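Local atomic coordinates of STING-associated CdnE c-di-GMP synthase (Flavobacteriaceae, PDB entry 6WT8), a protein that probably joins two molecules of GTP into the cyclic dinucleotide c-di-GMP, a signal sensed by bacterial STING in CBASS anti-phage defence. Residues Q90-E102 with K254-D266. Numbering follows the deposited sequence.
Sequences QGSVMTNTHILKE and KNMIRFLKNIKYD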
# COMPACT_ATOMS: atom_id res chain seq x y z
N GLN A 90 -0.78 -1.40 -8.92
CA GLN A 90 -0.47 -1.69 -7.52
C GLN A 90 0.45 -0.62 -7.00
O GLN A 90 1.01 0.19 -7.75
CB GLN A 90 0.18 -3.05 -7.29
CG GLN A 90 1.55 -3.24 -8.02
CD GLN A 90 2.24 -4.53 -7.70
OE1 GLN A 90 1.62 -5.51 -7.28
NE2 GLN A 90 3.56 -4.54 -7.89
N GLY A 91 0.59 -0.63 -5.67
CA GLY A 91 1.51 0.33 -5.05
C GLY A 91 0.79 1.31 -4.10
O GLY A 91 -0.41 1.50 -4.18
N SER A 92 1.55 1.91 -3.19
CA SER A 92 0.97 2.86 -2.25
C SER A 92 0.36 4.08 -2.94
O SER A 92 -0.53 4.73 -2.38
CB SER A 92 2.01 3.31 -1.24
OG SER A 92 3.07 3.91 -1.88
N VAL A 93 0.76 4.40 -4.18
CA VAL A 93 0.15 5.52 -4.88
C VAL A 93 -1.33 5.24 -5.10
O VAL A 93 -2.15 6.16 -5.09
CB VAL A 93 0.93 5.82 -6.18
CG1 VAL A 93 0.18 6.89 -6.98
CG2 VAL A 93 2.37 6.32 -5.86
N MSE A 94 -1.71 3.96 -5.19
CA MSE A 94 -3.12 3.65 -5.40
C MSE A 94 -4.04 3.85 -4.19
O MSE A 94 -5.26 3.84 -4.34
CB MSE A 94 -3.29 2.19 -5.88
CG MSE A 94 -2.82 2.00 -7.32
SE MSE A 94 -3.80 3.07 -8.63
CE MSE A 94 -5.46 2.15 -8.57
N THR A 95 -3.46 4.02 -3.01
CA THR A 95 -4.21 4.50 -1.84
C THR A 95 -3.83 5.91 -1.45
O THR A 95 -4.25 6.39 -0.39
CB THR A 95 -3.98 3.56 -0.65
OG1 THR A 95 -2.59 3.35 -0.47
CG2 THR A 95 -4.63 2.16 -0.88
N ASN A 96 -2.98 6.57 -2.26
CA ASN A 96 -2.43 7.88 -1.93
C ASN A 96 -1.78 7.88 -0.56
O ASN A 96 -1.84 8.91 0.15
CB ASN A 96 -3.51 8.98 -1.99
CG ASN A 96 -2.90 10.37 -1.95
OD1 ASN A 96 -1.78 10.56 -2.50
ND2 ASN A 96 -3.58 11.35 -1.26
N THR A 97 -1.11 6.76 -0.19
CA THR A 97 -0.40 6.74 1.08
C THR A 97 1.10 6.82 0.89
O THR A 97 1.85 6.62 1.84
CB THR A 97 -0.78 5.51 1.91
OG1 THR A 97 -0.60 4.33 1.11
CG2 THR A 97 -2.25 5.66 2.36
N HIS A 98 1.55 7.12 -0.33
CA HIS A 98 2.96 7.40 -0.52
C HIS A 98 3.32 8.76 0.09
O HIS A 98 2.48 9.63 0.28
CB HIS A 98 3.33 7.37 -2.01
CG HIS A 98 2.54 8.34 -2.86
ND1 HIS A 98 1.18 8.35 -2.88
CD2 HIS A 98 2.95 9.27 -3.76
CE1 HIS A 98 0.76 9.28 -3.72
NE2 HIS A 98 1.81 9.82 -4.30
N ILE A 99 4.61 8.96 0.38
CA ILE A 99 5.09 10.22 0.94
C ILE A 99 6.21 10.84 0.12
O ILE A 99 6.75 11.90 0.51
CB ILE A 99 5.54 10.07 2.41
CG1 ILE A 99 6.66 9.08 2.54
CG2 ILE A 99 4.35 9.64 3.28
CD1 ILE A 99 7.56 9.32 3.82
N LEU A 100 6.58 10.24 -1.02
CA LEU A 100 7.57 10.85 -1.91
C LEU A 100 6.93 11.18 -3.24
O LEU A 100 6.28 10.32 -3.85
CB LEU A 100 8.78 9.92 -2.15
CG LEU A 100 9.44 9.28 -0.94
CD1 LEU A 100 10.61 8.35 -1.34
CD2 LEU A 100 9.90 10.33 0.03
N LYS A 101 7.17 12.41 -3.73
CA LYS A 101 6.60 12.79 -5.02
C LYS A 101 7.09 11.90 -6.15
O LYS A 101 6.41 11.85 -7.17
CB LYS A 101 6.95 14.26 -5.35
CG LYS A 101 8.46 14.56 -5.41
CD LYS A 101 8.73 16.10 -5.39
CE LYS A 101 10.23 16.35 -5.65
NZ LYS A 101 11.12 15.90 -4.56
N GLU A 102 8.24 11.23 -6.00
CA GLU A 102 8.75 10.34 -7.05
C GLU A 102 8.15 8.95 -7.02
O GLU A 102 8.43 8.15 -7.93
CB GLU A 102 10.28 10.21 -6.96
CG GLU A 102 11.04 11.54 -7.04
CD GLU A 102 11.18 12.30 -5.72
OE1 GLU A 102 10.79 11.79 -4.63
OE2 GLU A 102 11.74 13.44 -5.81
N LYS A 254 -5.68 7.20 6.52
CA LYS A 254 -4.54 7.52 5.64
C LYS A 254 -3.66 8.62 6.21
O LYS A 254 -2.42 8.59 6.03
CB LYS A 254 -5.01 7.92 4.25
CG LYS A 254 -5.61 6.72 3.51
CD LYS A 254 -6.12 7.21 2.12
CE LYS A 254 -6.89 6.15 1.39
NZ LYS A 254 -7.19 6.56 -0.02
N ASN A 255 -4.25 9.60 6.91
CA ASN A 255 -3.44 10.63 7.53
C ASN A 255 -2.49 10.01 8.57
O ASN A 255 -1.31 10.38 8.63
CB ASN A 255 -4.34 11.68 8.20
CG ASN A 255 -5.16 12.45 7.18
OD1 ASN A 255 -4.71 12.69 6.05
ND2 ASN A 255 -6.32 12.94 7.62
N MSE A 256 -2.97 9.00 9.32
CA MSE A 256 -2.09 8.33 10.31
C MSE A 256 -0.99 7.55 9.60
O MSE A 256 0.19 7.57 10.04
CB MSE A 256 -2.86 7.38 11.25
CG MSE A 256 -3.73 8.20 12.15
SE MSE A 256 -4.50 7.09 13.64
CE MSE A 256 -5.12 5.51 12.56
N ILE A 257 -1.33 6.88 8.49
CA ILE A 257 -0.31 6.10 7.78
C ILE A 257 0.80 7.02 7.27
O ILE A 257 2.01 6.73 7.43
CB ILE A 257 -0.97 5.33 6.64
CG1 ILE A 257 -1.77 4.17 7.25
CG2 ILE A 257 0.11 4.77 5.64
CD1 ILE A 257 -2.69 3.44 6.26
N ARG A 258 0.40 8.10 6.58
CA ARG A 258 1.40 9.00 6.00
C ARG A 258 2.23 9.65 7.10
O ARG A 258 3.43 9.86 6.92
CB ARG A 258 0.70 10.05 5.11
CG ARG A 258 0.10 9.37 3.86
CD ARG A 258 -0.40 10.41 2.83
NE ARG A 258 -1.52 11.11 3.41
CZ ARG A 258 -2.81 11.03 3.06
NH1 ARG A 258 -3.32 10.33 2.03
NH2 ARG A 258 -3.66 11.72 3.77
N PHE A 259 1.59 10.03 8.21
CA PHE A 259 2.34 10.60 9.34
C PHE A 259 3.40 9.65 9.82
O PHE A 259 4.56 10.02 9.95
CB PHE A 259 1.35 10.94 10.46
CG PHE A 259 1.98 11.49 11.70
CD1 PHE A 259 2.60 12.70 11.70
CD2 PHE A 259 1.84 10.83 12.88
CE1 PHE A 259 3.18 13.23 12.88
CE2 PHE A 259 2.40 11.35 14.05
CZ PHE A 259 3.04 12.57 14.04
N LEU A 260 3.03 8.38 10.10
CA LEU A 260 4.05 7.47 10.64
C LEU A 260 5.17 7.22 9.62
O LEU A 260 6.34 7.07 9.99
CB LEU A 260 3.42 6.13 11.06
CG LEU A 260 2.72 5.97 12.39
CD1 LEU A 260 2.61 4.42 12.64
CD2 LEU A 260 3.49 6.64 13.53
N LYS A 261 4.82 7.13 8.32
CA LYS A 261 5.85 6.96 7.29
C LYS A 261 6.82 8.14 7.29
O LYS A 261 8.04 7.95 7.19
CB LYS A 261 5.20 6.80 5.92
CG LYS A 261 4.56 5.44 5.68
CD LYS A 261 4.09 5.41 4.23
CE LYS A 261 3.36 4.19 3.89
NZ LYS A 261 3.27 4.20 2.36
N ASN A 262 6.30 9.36 7.45
CA ASN A 262 7.18 10.52 7.49
C ASN A 262 8.05 10.49 8.74
O ASN A 262 9.23 10.86 8.68
CB ASN A 262 6.33 11.82 7.47
CG ASN A 262 6.07 12.30 6.02
OD1 ASN A 262 7.02 12.59 5.30
ND2 ASN A 262 4.81 12.33 5.57
N ILE A 263 7.47 10.17 9.90
CA ILE A 263 8.28 10.10 11.13
C ILE A 263 9.39 9.07 10.95
O ILE A 263 10.54 9.32 11.31
CB ILE A 263 7.41 9.73 12.34
CG1 ILE A 263 6.36 10.81 12.63
CG2 ILE A 263 8.24 9.45 13.60
CD1 ILE A 263 6.83 12.19 12.62
N LYS A 264 9.05 7.90 10.38
CA LYS A 264 10.11 6.90 10.20
C LYS A 264 11.22 7.40 9.27
O LYS A 264 12.44 7.18 9.51
CB LYS A 264 9.49 5.60 9.64
CG LYS A 264 10.50 4.44 9.77
CD LYS A 264 9.81 3.08 9.49
CE LYS A 264 9.47 2.92 8.00
NZ LYS A 264 10.67 2.42 7.19
N TYR A 265 10.82 8.09 8.20
CA TYR A 265 11.76 8.55 7.19
C TYR A 265 12.75 9.53 7.78
O TYR A 265 13.95 9.42 7.52
CB TYR A 265 10.97 9.16 6.02
CG TYR A 265 11.80 9.36 4.77
CD1 TYR A 265 12.59 10.50 4.59
CD2 TYR A 265 11.78 8.40 3.76
CE1 TYR A 265 13.34 10.65 3.42
CE2 TYR A 265 12.52 8.56 2.57
CZ TYR A 265 13.28 9.68 2.44
OH TYR A 265 14.06 9.82 1.29
N ASP A 266 12.28 10.42 8.67
CA ASP A 266 13.11 11.47 9.26
C ASP A 266 13.79 11.03 10.54
O ASP A 266 14.62 11.77 11.08
CB ASP A 266 12.22 12.70 9.52
CG ASP A 266 11.90 13.47 8.22
OD1 ASP A 266 12.71 13.43 7.33
OD2 ASP A 266 10.80 14.07 8.18
O HOH W 1 5.09 4.11 0.04
O HOH W 2 -5.86 10.78 0.46
O HOH W 3 1.07 2.58 2.23
O HOH W 4 7.27 13.54 2.74
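Thr95, Asn96 and Thr97 offer three successive backbone carbonyls to Lys254, Arg258 and Lys261, which lie along one side of helix 253-266. The loop 90-102 links antiparallel strands 85-90 and 106-112 of the nucleotidyltransferase core; its Gly91-Ser92 pair fits the Gly-Ser signature of this superfamily, which in relatives lies beside the nucleotide triphosphate. The helix probably belongs to the C-terminal helical part of the CD-NTase fold.

Of the polar links, Lys254 NZ reaches Thr95 O at 3.0 Å from above the carbonyl plane and is also bonded to Asn243 of helix 235-248. Lys261, extended beyond CG, similarly brings NZ above the carbonyl plane of Thr97, 2.9 Å from its O. The bond of Arg258 NH1 to Asn96 O is nearly straight (171°, 2.8 Å), with the oxygen at the edge of the guanidinium, close to its plane. A bend at chi3 (-66°) turns the arginine chain toward this carbonyl, while NE bonds to Met55 O of helix 46-56, restraining the group's rotation.

Water extends this network. Lys261 NZ donates to two waters, one shared with Ser92 OG and the other with Thr97 OG1, giving the ammonium three oxygen partners within the contact. A third water accepts from both Asn96 ND2 and Arg258 NH1, two donors that do not bond to each other, and so probably eases their approach.

Carbon contacts lie between and beside these bonds. Thr97 CG2 rests on Lys254 CG at 3.7 Å, the two side chains crossing at about a right angle, and Leu100 CD2 meets Tyr265 CE2. Ile99 and Asn262 run past each other in opposite directions, the isoleucine branches against the amide: CG2 lies 3.6 Å from Asn262 ND2, which is bonded to Ser54 O, and CD1 lies near OD1 and also packs on Tyr265 CB. A water bridges the two, donating to Ile99 O (2.8 Å) and to Asn262 OD1 (2.7 Å).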